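Local coordinates for protein NAD-dependent aldehyde dehydrogenase (Sinorhizobium meliloti, PDB 3U4J) that probably oxidises aldehydes to carboxylic acids with NAD or NADP as electron acceptor, as a tetrameric member of the aldehyde dehydrogenase family that also binds calcium, at residues Pro80-Gly84 / Ala85-Arg89; Phe173-Ile176 / Ile177-Arg181; Ser204-Leu207 / Ala208-Ala211. One frame throughout, in Å; residues are numbered along the deposited sequence.

Contact 1. Residues Pro80-Gly84 / Ala85-Arg89; sequences PRMSG and AERSR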
# COMPACT_ATOMS: atom_id res chain seq x y z
N PRO A 80 15.72 4.90 -18.60
CA PRO A 80 15.07 3.91 -17.77
C PRO A 80 16.02 3.17 -16.86
O PRO A 80 15.55 2.59 -15.90
CB PRO A 80 14.43 2.95 -18.80
CG PRO A 80 15.26 3.07 -19.97
CD PRO A 80 15.69 4.51 -20.02
N ARG A 81 17.32 3.22 -17.14
CA ARG A 81 18.35 2.55 -16.32
C ARG A 81 18.85 3.44 -15.15
O ARG A 81 19.54 2.96 -14.25
CB ARG A 81 19.53 2.06 -17.20
CG ARG A 81 19.25 0.65 -17.79
CD ARG A 81 20.07 0.34 -19.05
NE ARG A 81 19.54 1.08 -20.20
CZ ARG A 81 18.39 0.78 -20.83
NH1 ARG A 81 17.67 -0.27 -20.44
NH2 ARG A 81 17.97 1.53 -21.85
N MSE A 82 18.48 4.72 -15.16
CA MSE A 82 18.77 5.62 -14.05
C MSE A 82 18.01 5.25 -12.77
O MSE A 82 16.99 4.59 -12.82
CB MSE A 82 18.37 7.03 -14.45
CG MSE A 82 19.42 7.76 -15.24
SE MSE A 82 18.67 9.51 -15.72
CE MSE A 82 20.22 10.22 -16.69
N SER A 83 18.49 5.69 -11.60
CA SER A 83 17.70 5.47 -10.37
C SER A 83 16.47 6.37 -10.43
O SER A 83 16.46 7.36 -11.20
CB SER A 83 18.51 5.81 -9.13
OG SER A 83 18.91 7.18 -9.16
N GLY A 84 15.45 6.04 -9.65
CA GLY A 84 14.33 6.94 -9.44
C GLY A 84 14.81 8.31 -8.98
O GLY A 84 14.34 9.35 -9.46
N ALA A 85 15.77 8.33 -8.07
CA ALA A 85 16.36 9.58 -7.56
C ALA A 85 16.96 10.46 -8.68
O ALA A 85 16.83 11.68 -8.67
CB ALA A 85 17.44 9.26 -6.50
N GLU A 86 17.65 9.83 -9.63
CA GLU A 86 18.23 10.55 -10.76
C GLU A 86 17.16 11.17 -11.65
O GLU A 86 17.27 12.32 -12.09
CB GLU A 86 19.17 9.62 -11.56
CG GLU A 86 20.47 9.33 -10.80
CD GLU A 86 21.38 8.32 -11.50
OE1 GLU A 86 22.53 8.67 -11.75
OE2 GLU A 86 20.95 7.18 -11.80
N ARG A 87 16.10 10.41 -11.90
CA ARG A 87 15.01 10.92 -12.73
C ARG A 87 14.31 12.05 -12.01
O ARG A 87 13.98 13.04 -12.61
CB ARG A 87 14.03 9.81 -13.09
CG ARG A 87 14.56 8.83 -14.18
CD ARG A 87 13.42 7.91 -14.74
NE ARG A 87 13.02 6.93 -13.72
CZ ARG A 87 13.61 5.75 -13.53
NH1 ARG A 87 14.62 5.38 -14.32
NH2 ARG A 87 13.21 4.96 -12.54
N SER A 88 14.11 11.87 -10.70
CA SER A 88 13.45 12.85 -9.85
C SER A 88 14.16 14.22 -9.87
O SER A 88 13.52 15.26 -10.02
CB SER A 88 13.35 12.28 -8.42
OG SER A 88 12.87 13.25 -7.50
N ARG A 89 15.48 14.20 -9.68
CA ARG A 89 16.28 15.44 -9.71
C ARG A 89 16.09 16.21 -11.03
O ARG A 89 15.95 17.42 -11.02
CB ARG A 89 17.76 15.15 -9.46
CG ARG A 89 18.02 14.65 -8.02
CD ARG A 89 19.49 14.27 -7.70
NE ARG A 89 19.50 13.50 -6.44
CZ ARG A 89 19.95 12.25 -6.28
NH1 ARG A 89 20.51 11.58 -7.29
NH2 ARG A 89 19.85 11.67 -5.07
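Ser83 and Glu86 hold each other in a capping box at the start of helix 84-100, each side chain taking a backbone N-H of the other residue. Followed outward, Glu86 first sets its CB 3.4 Å from Ser83 OG. Its CG stands beside its own backbone N (chi1 -72°), which turns the chain back toward the loop, and comes still nearer the same hydroxyl. From there the chain runs extended and crosses the selenomethionine side chain of Met82 at about a right angle. At the tip, OE2 receives Ser83 N at 2.9 Å through its anti lone pair, in a nearly straight bond (169°), and also lies 3.7 Å from Met82 CB. In return, Ser83 OG accepts from Glu86 N at 3.0 Å. That hydroxyl can do so because chi1 of 60° places it between its own backbone N and carbonyl carbon, facing the first turn.

Arg87 turns back over the loop. Its backbone N donates to Ser83 O at 3.1 Å, while its chain bends at chi3 and carries the guanidinium back over that carbonyl, Ser83 O lying 4.0 Å above the centre of one face. NH1 is 2.9 Å from Met82 O, makes a weak bond to Pro80 O, and is hydrogen-bonded to Trp79 O just upstream. The group thus lies among the carbonyls of the loop before the helix, with Trp79 O its firm partner; NE, by contrast, is buried without a partner.

Gly84 O receives Ser88 N at 2.8 Å, and Ser88 OG is hydrogen-bonded to Ala135 O of helix 117-138. The cap lies where the loop after helix 60-75 enters helix 84-100, with Met82 against Pro217 and Ser83 packed on Gly150 of a neighbouring subunit.

Contact 2. Residues Phe173-Ile176 / Ile177-Arg181; sequences FPFI and IASER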
# COMPACT_ATOMS: atom_id res chain seq x y z
N PHE A 173 -6.88 22.66 -22.19
CA PHE A 173 -5.90 22.81 -21.09
C PHE A 173 -4.56 22.20 -21.52
O PHE A 173 -4.14 21.16 -20.99
CB PHE A 173 -6.38 22.10 -19.82
CG PHE A 173 -7.63 22.67 -19.22
CD1 PHE A 173 -7.57 23.80 -18.41
CD2 PHE A 173 -8.85 22.06 -19.45
CE1 PHE A 173 -8.76 24.34 -17.84
CE2 PHE A 173 -10.04 22.58 -18.90
CZ PHE A 173 -9.98 23.71 -18.08
N PRO A 174 -3.89 22.81 -22.49
CA PRO A 174 -2.74 22.11 -23.07
C PRO A 174 -1.63 21.89 -22.07
O PRO A 174 -1.11 20.77 -22.00
CB PRO A 174 -2.27 23.04 -24.18
CG PRO A 174 -3.46 23.90 -24.50
CD PRO A 174 -4.12 24.10 -23.15
N PHE A 175 -1.28 22.91 -21.29
CA PHE A 175 -0.13 22.77 -20.41
C PHE A 175 -0.47 21.83 -19.27
O PHE A 175 0.36 20.99 -18.84
CB PHE A 175 0.38 24.13 -19.91
CG PHE A 175 1.85 24.13 -19.51
CD1 PHE A 175 2.85 23.93 -20.47
CD2 PHE A 175 2.23 24.37 -18.20
CE1 PHE A 175 4.20 23.98 -20.13
CE2 PHE A 175 3.61 24.40 -17.83
CZ PHE A 175 4.57 24.21 -18.78
N ILE A 176 -1.69 21.98 -18.75
CA ILE A 176 -2.14 21.15 -17.64
C ILE A 176 -2.12 19.68 -17.99
O ILE A 176 -1.58 18.86 -17.24
CB ILE A 176 -3.55 21.57 -17.15
CG1 ILE A 176 -3.46 22.88 -16.36
CG2 ILE A 176 -4.19 20.45 -16.33
CD1 ILE A 176 -3.24 22.71 -14.86
N ILE A 177 -2.70 19.34 -19.14
CA ILE A 177 -2.83 17.94 -19.50
C ILE A 177 -1.46 17.33 -19.78
O ILE A 177 -1.20 16.19 -19.39
CB ILE A 177 -3.92 17.72 -20.60
CG1 ILE A 177 -5.29 18.06 -19.95
CG2 ILE A 177 -3.99 16.25 -21.03
CD1 ILE A 177 -6.37 18.46 -20.90
N ALA A 178 -0.58 18.09 -20.42
CA ALA A 178 0.80 17.60 -20.61
C ALA A 178 1.42 17.28 -19.23
O ALA A 178 2.05 16.21 -19.03
CB ALA A 178 1.62 18.62 -21.34
N SER A 179 1.21 18.21 -18.29
CA SER A 179 1.77 18.12 -16.95
C SER A 179 1.10 17.06 -16.06
O SER A 179 1.69 16.63 -15.07
CB SER A 179 1.75 19.50 -16.28
OG SER A 179 2.62 20.39 -16.94
N GLU A 180 -0.13 16.65 -16.40
CA GLU A 180 -0.79 15.50 -15.72
C GLU A 180 -0.38 14.15 -16.32
O GLU A 180 -0.74 13.11 -15.79
CB GLU A 180 -2.32 15.57 -15.84
CG GLU A 180 -3.03 16.74 -15.21
CD GLU A 180 -4.54 16.70 -15.52
OE1 GLU A 180 -4.99 15.91 -16.40
OE2 GLU A 180 -5.28 17.48 -14.88
N ARG A 181 0.30 14.15 -17.46
CA ARG A 181 0.61 12.89 -18.17
C ARG A 181 2.12 12.65 -18.26
O ARG A 181 2.61 11.62 -17.82
CB ARG A 181 0.05 12.89 -19.60
CG ARG A 181 -1.48 13.11 -19.69
CD ARG A 181 -2.31 11.90 -19.21
NE ARG A 181 -3.72 12.21 -19.44
CZ ARG A 181 -4.46 13.00 -18.67
NH1 ARG A 181 -3.98 13.49 -17.53
NH2 ARG A 181 -5.71 13.29 -19.03
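Backbone hydrogen bonds between residues four apart join Phe173-Ile176 to Ile177-Arg181 and build the first turns of helix 174-187. Ile177 N donates to Phe173 O, the N-cap carbonyl, at 3.0 Å and 166°, and the ladder continues through Ala178 N to Pro174 O and Glu180 N to Ile176 O.

Phe175 O carries a second load. Ser179 N and Ser179 OG both donate to it, each at 3.0 Å, from opposite faces of the carbonyl plane. The -66° chi1 keeps the hydroxyl beside its own backbone N, the position from which it can fold back along the helix onto this carbonyl. The same OG stands 4.1 Å above one face of the Phe175 ring, toward the rim.

Apolar contact comes from Ile177 CD1, which meets Phe173 CB at 3.8 Å. Ile176 CG2 lies against the Glu180 side chain, its methyl 3.5 Å from the carboxylate oxygen OE2.

The ionic pair lies between neighbours in sequence: Arg181 NH1 donates to Glu180 OE1 at 2.9 Å, on the anti side and 16° out of the carboxylate plane. Arg181 NH2 is held separately by Thr247. A glutamine in place of Glu180 would carry no charge, and the buried guanidinium of Arg181 would probably be left without this ionic mate, keeping at best a neutral hydrogen bond.

Phe175, Ala178 and Ser179 pack on helix 202-214, and Phe173 and Ile176 on helix 117-138. This buried turn belongs to helix 174-187, the crossover helix of a beta-alpha-beta unit linking strands 153-168 and 191-195 of a Rossmann-type sheet, as in the dinucleotide-binding domain of aldehyde dehydrogenases.

Contact 3. Residues Ser204-Leu207 / Ala208-Ala211; sequences SIRL and AELA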
# COMPACT_ATOMS: atom_id res chain seq x y z
N SER A 204 3.46 23.38 -25.10
CA SER A 204 3.94 22.00 -25.10
C SER A 204 5.34 21.83 -25.69
O SER A 204 6.11 21.00 -25.24
CB SER A 204 2.95 21.07 -25.83
OG SER A 204 1.70 21.12 -25.12
N ILE A 205 5.65 22.62 -26.71
CA ILE A 205 6.98 22.63 -27.29
C ILE A 205 7.91 23.28 -26.27
O ILE A 205 9.01 22.78 -26.01
CB ILE A 205 6.97 23.43 -28.63
CG1 ILE A 205 6.37 22.57 -29.76
CG2 ILE A 205 8.37 23.92 -28.99
CD1 ILE A 205 5.95 23.39 -30.99
N ARG A 206 7.46 24.38 -25.67
CA ARG A 206 8.26 24.99 -24.60
C ARG A 206 8.54 24.00 -23.46
O ARG A 206 9.65 23.96 -22.93
CB ARG A 206 7.67 26.32 -24.05
CG ARG A 206 7.70 27.51 -25.00
CD ARG A 206 9.10 27.98 -25.37
NE ARG A 206 9.76 28.66 -24.25
CZ ARG A 206 10.91 28.28 -23.69
NH1 ARG A 206 11.57 27.22 -24.14
NH2 ARG A 206 11.43 28.97 -22.68
N LEU A 207 7.54 23.19 -23.10
CA LEU A 207 7.75 22.22 -22.00
C LEU A 207 8.84 21.21 -22.36
O LEU A 207 9.69 20.89 -21.52
CB LEU A 207 6.44 21.50 -21.64
CG LEU A 207 6.38 20.52 -20.49
CD1 LEU A 207 6.87 21.16 -19.17
CD2 LEU A 207 4.94 20.00 -20.32
N ALA A 208 8.83 20.74 -23.62
CA ALA A 208 9.87 19.81 -24.09
C ALA A 208 11.23 20.49 -24.10
O ALA A 208 12.26 19.86 -23.84
CB ALA A 208 9.54 19.26 -25.47
N GLU A 209 11.23 21.78 -24.42
CA GLU A 209 12.47 22.56 -24.43
C GLU A 209 13.00 22.76 -23.01
O GLU A 209 14.21 22.71 -22.78
CB GLU A 209 12.28 23.90 -25.18
CG GLU A 209 11.98 23.67 -26.68
CD GLU A 209 11.67 24.97 -27.44
OE1 GLU A 209 11.39 26.01 -26.81
OE2 GLU A 209 11.68 24.95 -28.69
N LEU A 210 12.09 22.96 -22.06
CA LEU A 210 12.51 23.01 -20.63
C LEU A 210 13.09 21.68 -20.15
O LEU A 210 14.10 21.67 -19.43
CB LEU A 210 11.37 23.45 -19.73
CG LEU A 210 10.78 24.83 -20.05
CD1 LEU A 210 9.72 25.22 -19.02
CD2 LEU A 210 11.86 25.88 -20.13
N ALA A 211 12.48 20.56 -20.55
CA ALA A 211 13.06 19.25 -20.23
C ALA A 211 14.48 19.11 -20.80
O ALA A 211 15.41 18.60 -20.13
CB ALA A 211 12.15 18.07 -20.74
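Four successive backbone bonds, Ala208 N to Ser204 O, Glu209 N to Ile205 O, Leu210 N to Arg206 O and Ala211 N to Leu207 O, give regular alpha-helical geometry. On one flank Arg206 and Glu209 form a salt bridge, NH1 to OE1 at 2.9 Å, through the anti lone pair of the carboxylate oxygen. Bends at chi2 (-65°) and chi3 curl the arginine back over the next turn, where it crosses the glutamate chain at about a right angle, with the two flat groups 52° apart. Its NE is bridged to Glu104, so the guanidinium charge is probably shared between two carboxylates.

Helix 202-214 is the crossover of a beta-alpha-beta unit between parallel strands 191-195 and 221-223, and its inner side carries the apolar residues: Ile205 and Ala208 rest on Val223, Ala211 on Phe221. Glu209 lies side by side with Ile205, its OE2 3.5 Å from Ile205 CG2. Leu210 CD2 approaches Arg206 NH2 at 4.0 Å, obliquely to the guanidinium plane, while the leucine itself packs against Ile98 of helix 84-100.

The three contacts follow one another along the chain, each in its own helix: contact 1 at the start of helix 84-100, contact 2 in helix 174-187 and contact 3 in helix 202-214. Contacts 2 and 3, whose centres are 12 Å apart, touch directly: Phe175 CE1 meets Leu207 CB at 3.7 Å, and Ala178 also packs on Leu207. Their helices belong to consecutive beta-alpha-beta units that share strand 191-195. Contact 1 lies farther out, its centre about 22 Å from that of contact 2 and 19 Å from that of contact 3, without touching either. Later residues of its helix, Val94 and Ile98, reach Leu207, joining the subunit-facing cap to this helical layer.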